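Local coordinates for 2-oxoadipate dioxygenase/decarboxylase (Pseudomonas putida, PDB 6W1G), which catalyses the iron(II)-dependent, oxygen-consuming decarboxylation and hydroxylation of 2-oxoadipate to D-2-hydroxyglutarate in D-lysine catabolism, at residues I73-A78 with K220-N225; V106-T111 with F129-R134; D311-A316 with A339-F344. All coordinates share one frame; numbering follows the deposited sequence.

Contact 1. Residues I73-A78 with K220-N225; sequences IRVGTA and KGPHIN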
loop_
_atom_site.group_PDB
_atom_site.type_symbol
_atom_site.label_atom_id
_atom_site.label_comp_id
_atom_site.label_asym_id
_atom_site.label_seq_id
_atom_site.Cartn_x
_atom_site.Cartn_y
_atom_site.Cartn_z
ATOM N N ILE A 73 4.005 9.250 0.371
ATOM C CA ILE A 73 4.573 10.548 0.093
ATOM C C ILE A 73 3.475 11.474 -0.397
ATOM O O ILE A 73 2.392 11.048 -0.825
ATOM C CB ILE A 73 5.667 10.467 -0.989
ATOM C CG1 ILE A 73 5.120 9.934 -2.328
ATOM C CG2 ILE A 73 6.813 9.655 -0.469
ATOM C CD1 ILE A 73 6.069 10.009 -3.516
ATOM N N ARG A 74 3.806 12.760 -0.409
ATOM C CA ARG A 74 2.923 13.825 -0.886
ATOM C C ARG A 74 3.712 14.732 -1.801
ATOM O O ARG A 74 4.828 15.116 -1.455
ATOM C CB ARG A 74 2.434 14.649 0.303
ATOM C CG ARG A 74 1.716 13.800 1.335
ATOM C CD ARG A 74 1.690 14.492 2.691
ATOM N NE ARG A 74 0.828 13.801 3.630
ATOM C CZ ARG A 74 0.763 14.083 4.921
ATOM N NH1 ARG A 74 1.522 15.049 5.419
ATOM N NH2 ARG A 74 -0.050 13.399 5.700
ATOM N N VAL A 75 3.142 15.066 -2.955
ATOM C CA VAL A 75 3.743 16.011 -3.878
ATOM C C VAL A 75 2.810 17.205 -4.015
ATOM O O VAL A 75 1.633 17.168 -3.620
ATOM C CB VAL A 75 4.088 15.389 -5.250
ATOM C CG1 VAL A 75 5.136 14.352 -5.087
ATOM C CG2 VAL A 75 2.853 14.826 -5.935
ATOM N N GLY A 76 3.338 18.289 -4.578
ATOM C CA GLY A 76 2.643 19.545 -4.567
ATOM C C GLY A 76 2.140 20.061 -5.889
ATOM O O GLY A 76 1.357 21.006 -5.895
ATOM N N THR A 77 2.616 19.526 -7.008
ATOM C CA THR A 77 2.236 20.051 -8.308
ATOM C C THR A 77 1.991 18.915 -9.285
ATOM O O THR A 77 2.490 17.792 -9.121
ATOM C CB THR A 77 3.322 20.954 -8.940
ATOM O OG1 THR A 77 4.397 20.121 -9.392
ATOM C CG2 THR A 77 3.802 22.034 -7.992
ATOM N N ALA A 78 1.189 19.216 -10.307
ATOM C CA ALA A 78 0.942 18.263 -11.385
ATOM C C ALA A 78 2.241 17.780 -12.023
ATOM O O ALA A 78 2.396 16.583 -12.316
ATOM C CB ALA A 78 0.016 18.876 -12.455
ATOM N N LYS A 220 11.731 20.848 1.396
ATOM C CA LYS A 220 12.396 20.868 0.109
ATOM C C LYS A 220 11.810 19.849 -0.856
ATOM O O LYS A 220 11.890 20.050 -2.079
ATOM C CB LYS A 220 13.883 20.598 0.290
ATOM C CG LYS A 220 14.608 21.662 1.115
ATOM C CD LYS A 220 16.123 21.464 1.085
ATOM C CE LYS A 220 16.817 22.197 2.218
ATOM N NZ LYS A 220 18.245 21.774 2.357
ATOM N N GLY A 221 11.253 18.754 -0.339
ATOM C CA GLY A 221 10.745 17.705 -1.184
ATOM C C GLY A 221 9.855 16.757 -0.436
ATOM O O GLY A 221 9.543 16.955 0.753
ATOM N N PRO A 222 9.414 15.690 -1.112
ATOM C CA PRO A 222 8.452 14.719 -0.542
ATOM C C PRO A 222 9.091 13.678 0.360
ATOM O O PRO A 222 9.316 12.516 -0.027
ATOM C CB PRO A 222 7.840 14.079 -1.788
ATOM C CG PRO A 222 8.918 14.116 -2.785
ATOM C CD PRO A 222 9.597 15.458 -2.558
ATOM N N HIS A 223 9.377 14.062 1.576
ATOM C CA HIS A 223 9.971 13.138 2.529
ATOM C C HIS A 223 8.988 12.016 2.850
ATOM O O HIS A 223 7.776 12.111 2.618
ATOM C CB HIS A 223 10.413 13.867 3.793
ATOM C CG HIS A 223 9.367 14.730 4.421
ATOM N ND1 HIS A 223 9.622 16.037 4.784
ATOM C CD2 HIS A 223 8.075 14.494 4.748
ATOM C CE1 HIS A 223 8.536 16.564 5.320
ATOM N NE2 HIS A 223 7.579 15.652 5.301
ATOM N N ILE A 224 9.513 10.937 3.408
ATOM C CA ILE A 224 8.676 9.767 3.680
ATOM C C ILE A 224 7.677 10.138 4.770
ATOM O O ILE A 224 8.049 10.523 5.887
ATOM C CB ILE A 224 9.545 8.575 4.093
ATOM C CG1 ILE A 224 10.426 8.174 2.911
ATOM C CG2 ILE A 224 8.688 7.433 4.575
ATOM C CD1 ILE A 224 11.476 7.157 3.251
ATOM N N ASN A 225 6.396 10.035 4.469
ATOM C CA ASN A 225 5.369 10.255 5.476
ATOM C C ASN A 225 5.238 9.057 6.398
ATOM O O ASN A 225 5.004 9.213 7.615
ATOM C CB ASN A 225 4.030 10.469 4.781
ATOM C CG ASN A 225 2.920 10.762 5.737
ATOM O OD1 ASN A 225 2.022 9.940 5.893
ATOM N ND2 ASN A 225 2.944 11.922 6.371
HETATM O O HOH W 1 5.868 13.564 1.451
HETATM O O HOH W 2 0.303 10.667 3.500
#
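Arg-74 meets Asn-225 where strand 69-75 of the mixed five-stranded sheet faces the loop leading into the outermost strand 226-229. In one of its two deposited conformers, Asn-225 places ND2 3.3 Å above the guanidinium plane of Arg-74, over its centre, the planes 38° apart. ND2 and the guanidinium nitrogens are all donors, so the face contact involves no direct bond; a water links them, through weak bonds to Arg-74 NE and, in this conformer, Asn-225 OD1. Pro-222, the centre of an inverse gamma turn, points its CB toward the strand, 4.3 Å from Ile-73 CB and equally far from Val-75 CG1. A second water accepts from Arg-74 N at 2.9 Å and lies 2.7 Å from His-223 O, to which it can donate. The guanidinium is placed by an extended chain and by a salt bridge from NH1 to Asp-215, whose other carboxylate oxygen accepts from NE2 of His-223. Arg-74 binds 2-oxoadipate, and a lysine in its place would probably leave the amide of Asn-225 without the flat surface it covers and weaken the hold on Asp-215. The proline ring comes closest to the backbone: Pro-222 CB lies 3.2 Å from Arg-74 O.

Contact 2. Residues V106-T111 with F129-R134; sequences VPVHST and FTSLLR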
loop_
_atom_site.group_PDB
_atom_site.type_symbol
_atom_site.label_atom_id
_atom_site.label_comp_id
_atom_site.label_asym_id
_atom_site.label_seq_id
_atom_site.Cartn_x
_atom_site.Cartn_y
_atom_site.Cartn_z
ATOM N N VAL A 106 -9.704 16.711 3.825
ATOM C CA VAL A 106 -8.253 16.738 3.639
ATOM C C VAL A 106 -7.942 17.107 2.192
ATOM O O VAL A 106 -8.431 16.440 1.264
ATOM C CB VAL A 106 -7.617 15.381 3.983
ATOM C CG1 VAL A 106 -6.094 15.476 3.930
ATOM C CG2 VAL A 106 -8.094 14.888 5.346
ATOM N N PRO A 107 -7.133 18.140 1.941
ATOM C CA PRO A 107 -6.981 18.666 0.568
ATOM C C PRO A 107 -5.972 17.888 -0.284
ATOM O O PRO A 107 -5.028 18.453 -0.842
ATOM C CB PRO A 107 -6.536 20.112 0.831
ATOM C CG PRO A 107 -5.723 20.010 2.075
ATOM C CD PRO A 107 -6.476 19.011 2.935
ATOM N N VAL A 108 -6.198 16.575 -0.418
ATOM C CA VAL A 108 -5.370 15.728 -1.258
ATOM C C VAL A 108 -6.239 14.731 -2.029
ATOM O O VAL A 108 -7.354 14.388 -1.625
ATOM C CB VAL A 108 -4.279 14.925 -0.492
ATOM C CG1 VAL A 108 -3.267 15.826 0.229
ATOM C CG2 VAL A 108 -4.915 13.935 0.479
ATOM N N HIS A 109 -5.676 14.228 -3.135
ATOM C CA HIS A 109 -6.173 13.011 -3.781
ATOM C C HIS A 109 -4.958 12.216 -4.238
ATOM O O HIS A 109 -3.879 12.793 -4.437
ATOM C CB HIS A 109 -7.223 13.260 -4.868
ATOM C CG HIS A 109 -6.884 14.253 -5.912
ATOM N ND1 HIS A 109 -7.740 14.443 -6.970
ATOM C CD2 HIS A 109 -5.865 15.125 -6.076
ATOM C CE1 HIS A 109 -7.277 15.425 -7.727
ATOM N NE2 HIS A 109 -6.145 15.856 -7.211
ATOM N N SER A 110 -5.139 10.899 -4.395
ATOM C CA SER A 110 -3.990 10.009 -4.393
ATOM C C SER A 110 -4.200 8.789 -5.269
ATOM O O SER A 110 -5.321 8.397 -5.618
ATOM C CB SER A 110 -3.740 9.496 -2.963
ATOM O OG SER A 110 -3.808 10.551 -2.045
ATOM N N THR A 111 -3.060 8.161 -5.592
ATOM C CA THR A 111 -3.014 6.846 -6.223
ATOM C C THR A 111 -1.910 6.062 -5.546
ATOM O O THR A 111 -1.160 6.613 -4.751
ATOM C CB THR A 111 -2.754 6.960 -7.731
ATOM O OG1 THR A 111 -2.939 5.686 -8.366
ATOM C CG2 THR A 111 -1.381 7.431 -8.055
ATOM N N PHE A 129 2.168 4.948 -1.974
ATOM C CA PHE A 129 0.930 5.721 -1.944
ATOM C C PHE A 129 1.305 7.187 -2.084
ATOM O O PHE A 129 2.096 7.697 -1.283
ATOM C CB PHE A 129 0.228 5.481 -0.613
ATOM C CG PHE A 129 -1.161 6.040 -0.535
ATOM C CD1 PHE A 129 -1.410 7.313 -0.053
ATOM C CD2 PHE A 129 -2.233 5.297 -0.986
ATOM C CE1 PHE A 129 -2.700 7.789 0.008
ATOM C CE2 PHE A 129 -3.528 5.794 -0.916
ATOM C CZ PHE A 129 -3.750 7.027 -0.428
ATOM N N THR A 130 0.838 7.826 -3.150
ATOM C CA THR A 130 1.295 9.139 -3.570
ATOM C C THR A 130 0.110 10.087 -3.615
ATOM O O THR A 130 -0.823 9.907 -4.409
ATOM C CB THR A 130 1.955 9.042 -4.924
ATOM O OG1 THR A 130 3.039 8.118 -4.857
ATOM C CG2 THR A 130 2.499 10.386 -5.394
ATOM N N SER A 131 0.166 11.133 -2.782
ATOM C CA SER A 131 -0.899 12.131 -2.735
ATOM C C SER A 131 -0.461 13.400 -3.429
ATOM O O SER A 131 0.700 13.801 -3.325
ATOM C CB SER A 131 -1.243 12.443 -1.283
ATOM O OG SER A 131 -1.672 11.307 -0.563
ATOM N N LEU A 132 -1.411 14.015 -4.117
ATOM C CA LEU A 132 -1.213 15.324 -4.698
ATOM C C LEU A 132 -2.058 16.334 -3.927
ATOM O O LEU A 132 -3.279 16.181 -3.810
ATOM C CB LEU A 132 -1.631 15.283 -6.165
ATOM C CG LEU A 132 -1.663 16.640 -6.832
ATOM C CD1 LEU A 132 -0.319 17.357 -6.891
ATOM C CD2 LEU A 132 -2.217 16.498 -8.255
ATOM N N LEU A 133 -1.386 17.346 -3.379
ATOM C CA LEU A 133 -2.046 18.438 -2.688
ATOM C C LEU A 133 -2.905 19.231 -3.666
ATOM O O LEU A 133 -2.487 19.516 -4.790
ATOM C CB LEU A 133 -0.968 19.345 -2.100
ATOM C CG LEU A 133 -1.416 20.500 -1.207
ATOM C CD1 LEU A 133 -1.905 19.981 0.122
ATOM C CD2 LEU A 133 -0.242 21.480 -1.027
ATOM N N ARG A 134 -4.112 19.602 -3.228
ATOM C CA ARG A 134 -5.017 20.437 -4.013
ATOM C C ARG A 134 -5.013 21.834 -3.409
ATOM O O ARG A 134 -5.356 22.007 -2.231
ATOM C CB ARG A 134 -6.428 19.853 -4.032
ATOM C CG ARG A 134 -6.451 18.412 -4.536
ATOM C CD ARG A 134 -7.831 18.001 -5.046
ATOM N NE ARG A 134 -8.180 18.697 -6.284
ATOM C CZ ARG A 134 -9.352 18.590 -6.891
ATOM N NH1 ARG A 134 -10.282 17.820 -6.357
ATOM N NH2 ARG A 134 -9.604 19.242 -8.030
#
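Arg-134 and His-109 stack at one end of an antiparallel pairing between strands 108-114 and 127-133, neighbours in the mixed sheet that carries part of the metal site. Four bridges fix the register: Val-108 with Leu-133 and Ser-110 with Ser-131 are non-hydrogen-bonded pairs, His-109 with Leu-132 and Thr-111 with Thr-130 hydrogen-bonded ones. Of the backbone bonds, Leu-132 N to His-109 O is short (2.8 Å) and nearly straight at 178°. Beyond the last bridge, Arg-134 N still donates to Pro-107 O.

Arg-134 can be followed outward. Its CB passes Pro-107 O, and CG comes beside CD2 and NE2 of His-109. CD then stands over the imidazole face, 3.6 Å from the ring centroid, in a CH-pi contact. The bend at chi3 (69°) turns the chain so that NE and CZ continue over CE1, and the guanidinium lies flat on the ring with planes only 11° apart and centres separated by 4.4 Å. At the tip, NH1 bonds to Asn-425.

On the face that carries Val-108, Ser-110, Ser-131 and Leu-133, the two serine OG atoms share a 2.7 Å hydrogen bond. Phe-129 CZ, for its part, approaches Ser-110 CB to 3.5 Å.

His-109 ND1 bonds to Tyr-98 OH, while Leu-132 O lies at the ring edge, in plane; the imidazole is therefore held both by its polar partner and by its stacked face. A guanidinium so close would probably disfavour protonation of this histidine.

Contact 3. Residues D311-A316 with A339-F344; sequences DKLLDA and ANFAEF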
loop_
_atom_site.group_PDB
_atom_site.type_symbol
_atom_site.label_atom_id
_atom_site.label_comp_id
_atom_site.label_asym_id
_atom_site.label_seq_id
_atom_site.Cartn_x
_atom_site.Cartn_y
_atom_site.Cartn_z
ATOM N N ASP A 311 -18.351 -2.175 2.669
ATOM C CA ASP A 311 -18.719 -0.777 2.881
ATOM C C ASP A 311 -20.000 -0.690 3.702
ATOM O O ASP A 311 -20.135 0.175 4.580
ATOM C CB ASP A 311 -18.871 -0.075 1.527
ATOM C CG ASP A 311 -17.554 0.011 0.711
ATOM O OD1 ASP A 311 -16.467 -0.300 1.246
ATOM O OD2 ASP A 311 -17.629 0.400 -0.479
ATOM N N LYS A 312 -20.950 -1.600 3.445
ATOM C CA LYS A 312 -22.229 -1.560 4.143
ATOM C C LYS A 312 -22.050 -1.819 5.632
ATOM O O LYS A 312 -22.638 -1.140 6.472
ATOM C CB LYS A 312 -23.173 -2.610 3.560
ATOM C CG LYS A 312 -24.569 -2.663 4.154
ATOM C CD LYS A 312 -25.370 -3.724 3.449
ATOM C CE LYS A 312 -25.175 -5.071 4.112
ATOM N NZ LYS A 312 -26.492 -5.624 4.541
ATOM N N LEU A 313 -21.255 -2.830 5.963
ATOM C CA LEU A 313 -21.072 -3.187 7.360
ATOM C C LEU A 313 -20.228 -2.156 8.095
ATOM O O LEU A 313 -20.450 -1.895 9.286
ATOM C CB LEU A 313 -20.467 -4.578 7.456
ATOM C CG LEU A 313 -21.294 -5.657 6.749
ATOM C CD1 LEU A 313 -20.606 -6.990 6.812
ATOM C CD2 LEU A 313 -22.730 -5.783 7.297
ATOM N N LEU A 314 -19.240 -1.571 7.414
ATOM C CA LEU A 314 -18.462 -0.504 8.035
ATOM C C LEU A 314 -19.338 0.714 8.289
ATOM O O LEU A 314 -19.289 1.306 9.374
ATOM C CB LEU A 314 -17.245 -0.204 7.159
ATOM C CG LEU A 314 -16.372 0.856 7.828
ATOM C CD1 LEU A 314 -15.748 0.448 9.142
ATOM C CD2 LEU A 314 -15.284 1.258 6.826
ATOM N N ASP A 315 -20.155 1.101 7.308
ATOM C CA ASP A 315 -21.101 2.201 7.512
ATOM C C ASP A 315 -22.041 1.937 8.689
ATOM O O ASP A 315 -22.300 2.839 9.491
ATOM C CB ASP A 315 -21.887 2.448 6.224
ATOM C CG ASP A 315 -21.038 3.057 5.114
ATOM O OD1 ASP A 315 -21.525 3.086 3.966
ATOM O OD2 ASP A 315 -19.899 3.495 5.381
ATOM N N ALA A 316 -22.547 0.712 8.819
ATOM C CA ALA A 316 -23.461 0.404 9.912
ATOM C C ALA A 316 -22.773 0.508 11.261
ATOM O O ALA A 316 -23.388 0.963 12.233
ATOM C CB ALA A 316 -24.071 -0.981 9.715
ATOM N N ALA A 339 -19.377 -6.910 15.942
ATOM C CA ALA A 339 -20.769 -7.322 15.857
ATOM C C ALA A 339 -21.314 -7.149 14.447
ATOM O O ALA A 339 -21.968 -8.049 13.917
ATOM C CB ALA A 339 -21.583 -6.544 16.885
ATOM N N ASN A 340 -21.049 -6.006 13.820
ATOM C CA ASN A 340 -21.615 -5.743 12.506
ATOM C C ASN A 340 -20.951 -6.588 11.418
ATOM O O ASN A 340 -21.609 -6.948 10.441
ATOM C CB ASN A 340 -21.488 -4.252 12.193
ATOM C CG ASN A 340 -22.578 -3.417 12.854
ATOM O OD1 ASN A 340 -23.663 -3.265 12.304
ATOM N ND2 ASN A 340 -22.286 -2.860 14.027
ATOM N N PHE A 341 -19.679 -6.941 11.575
ATOM C CA PHE A 341 -18.986 -7.685 10.521
ATOM C C PHE A 341 -19.206 -9.181 10.641
ATOM O O PHE A 341 -18.707 -9.937 9.807
ATOM C CB PHE A 341 -17.489 -7.352 10.485
ATOM C CG PHE A 341 -17.153 -6.290 9.485
ATOM C CD1 PHE A 341 -17.271 -4.957 9.817
ATOM C CD2 PHE A 341 -16.744 -6.620 8.216
ATOM C CE1 PHE A 341 -16.998 -3.979 8.903
ATOM C CE2 PHE A 341 -16.455 -5.655 7.293
ATOM C CZ PHE A 341 -16.551 -4.327 7.631
ATOM N N ALA A 342 -19.953 -9.624 11.665
ATOM C CA ALA A 342 -20.381 -11.023 11.698
ATOM C C ALA A 342 -21.096 -11.443 10.417
ATOM O O ALA A 342 -21.092 -12.634 10.085
ATOM C CB ALA A 342 -21.298 -11.264 12.907
ATOM N N GLU A 343 -21.717 -10.507 9.704
ATOM C CA GLU A 343 -22.431 -10.782 8.462
ATOM C C GLU A 343 -21.520 -11.009 7.259
ATOM O O GLU A 343 -22.011 -11.439 6.207
ATOM C CB GLU A 343 -23.331 -9.584 8.172
ATOM C CG GLU A 343 -24.148 -9.655 6.902
ATOM C CD GLU A 343 -25.136 -8.513 6.767
ATOM O OE1 GLU A 343 -25.624 -8.004 7.802
ATOM O OE2 GLU A 343 -25.413 -8.135 5.609
ATOM N N PHE A 344 -20.237 -10.735 7.372
ATOM C CA PHE A 344 -19.319 -10.992 6.275
ATOM C C PHE A 344 -18.778 -12.405 6.451
ATOM O O PHE A 344 -18.062 -12.663 7.426
ATOM C CB PHE A 344 -18.178 -9.978 6.271
ATOM C CG PHE A 344 -17.513 -9.846 4.918
ATOM C CD1 PHE A 344 -16.862 -10.931 4.334
ATOM C CD2 PHE A 344 -17.585 -8.665 4.201
ATOM C CE1 PHE A 344 -16.301 -10.830 3.073
ATOM C CE2 PHE A 344 -17.022 -8.552 2.940
ATOM C CZ PHE A 344 -16.363 -9.632 2.376
#
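Leu-313 packs against Phe-341 at the apolar centre, where helix 304-321 meets the last part of helix 330-341 and the type I turn from Phe-341 to Phe-344. Leu-313 CB stands over the middle of the Phe-341 ring, 3.8 Å from the centroid and 11° off the normal, a CH-pi contact. With CG anti to the carbonyl carbon (chi1 -57°), the two methyls extend beyond that ring: CD1 comes 3.9 Å from Phe-344 CB, and CD2 meets Asn-340 O at 3.5 Å and the carboxylate carbon of Glu-343. The turn, with Phe-344 N bonded to Phe-341 O, brings these residues round the one leucine. Phe-341 also touches Leu-314, CE1 to CB.

Farther out, Ala-316 CB packs on Asn-340 OD1 at 3.5 Å, while the amide nitrogen of Asn-340 is bonded to Leu-336 O. At the polar, solvent-facing edge, Lys-312 bends at its outer torsions and crosses Glu-343 at about a right angle, its NZ meeting OE2 at 2.9 Å on the syn side, 16° out of the carboxylate plane. The Glu-343 chain thus covers Leu-313 with its carbons and spends its charge on Lys-312, so the ion pair borders the apolar centre on its exposed edge.

Contacts 1 and 2 both reach the mixed sheet, their centres about 10 Å apart. They join directly: Val-75 N lies 2.8 Å from Ser-131 O, and Ile-73 N 3.0 Å from Phe-129 O, both probable hydrogen bonds between strands 69-75 and 127-133. Both come near the metal site of His-70, His-226 and Glu-294, occupied here by nickel: the side chains of Asn-225 and Phe-129 each approach the ion to about 6 Å. Contact 3 stands apart, its centre about 35 Å from that of contact 1 and about 28 Å from that of contact 2; Leu-314 is about 10 Å, side chain to side chain, from Val-402, which binds 2-oxoadipate.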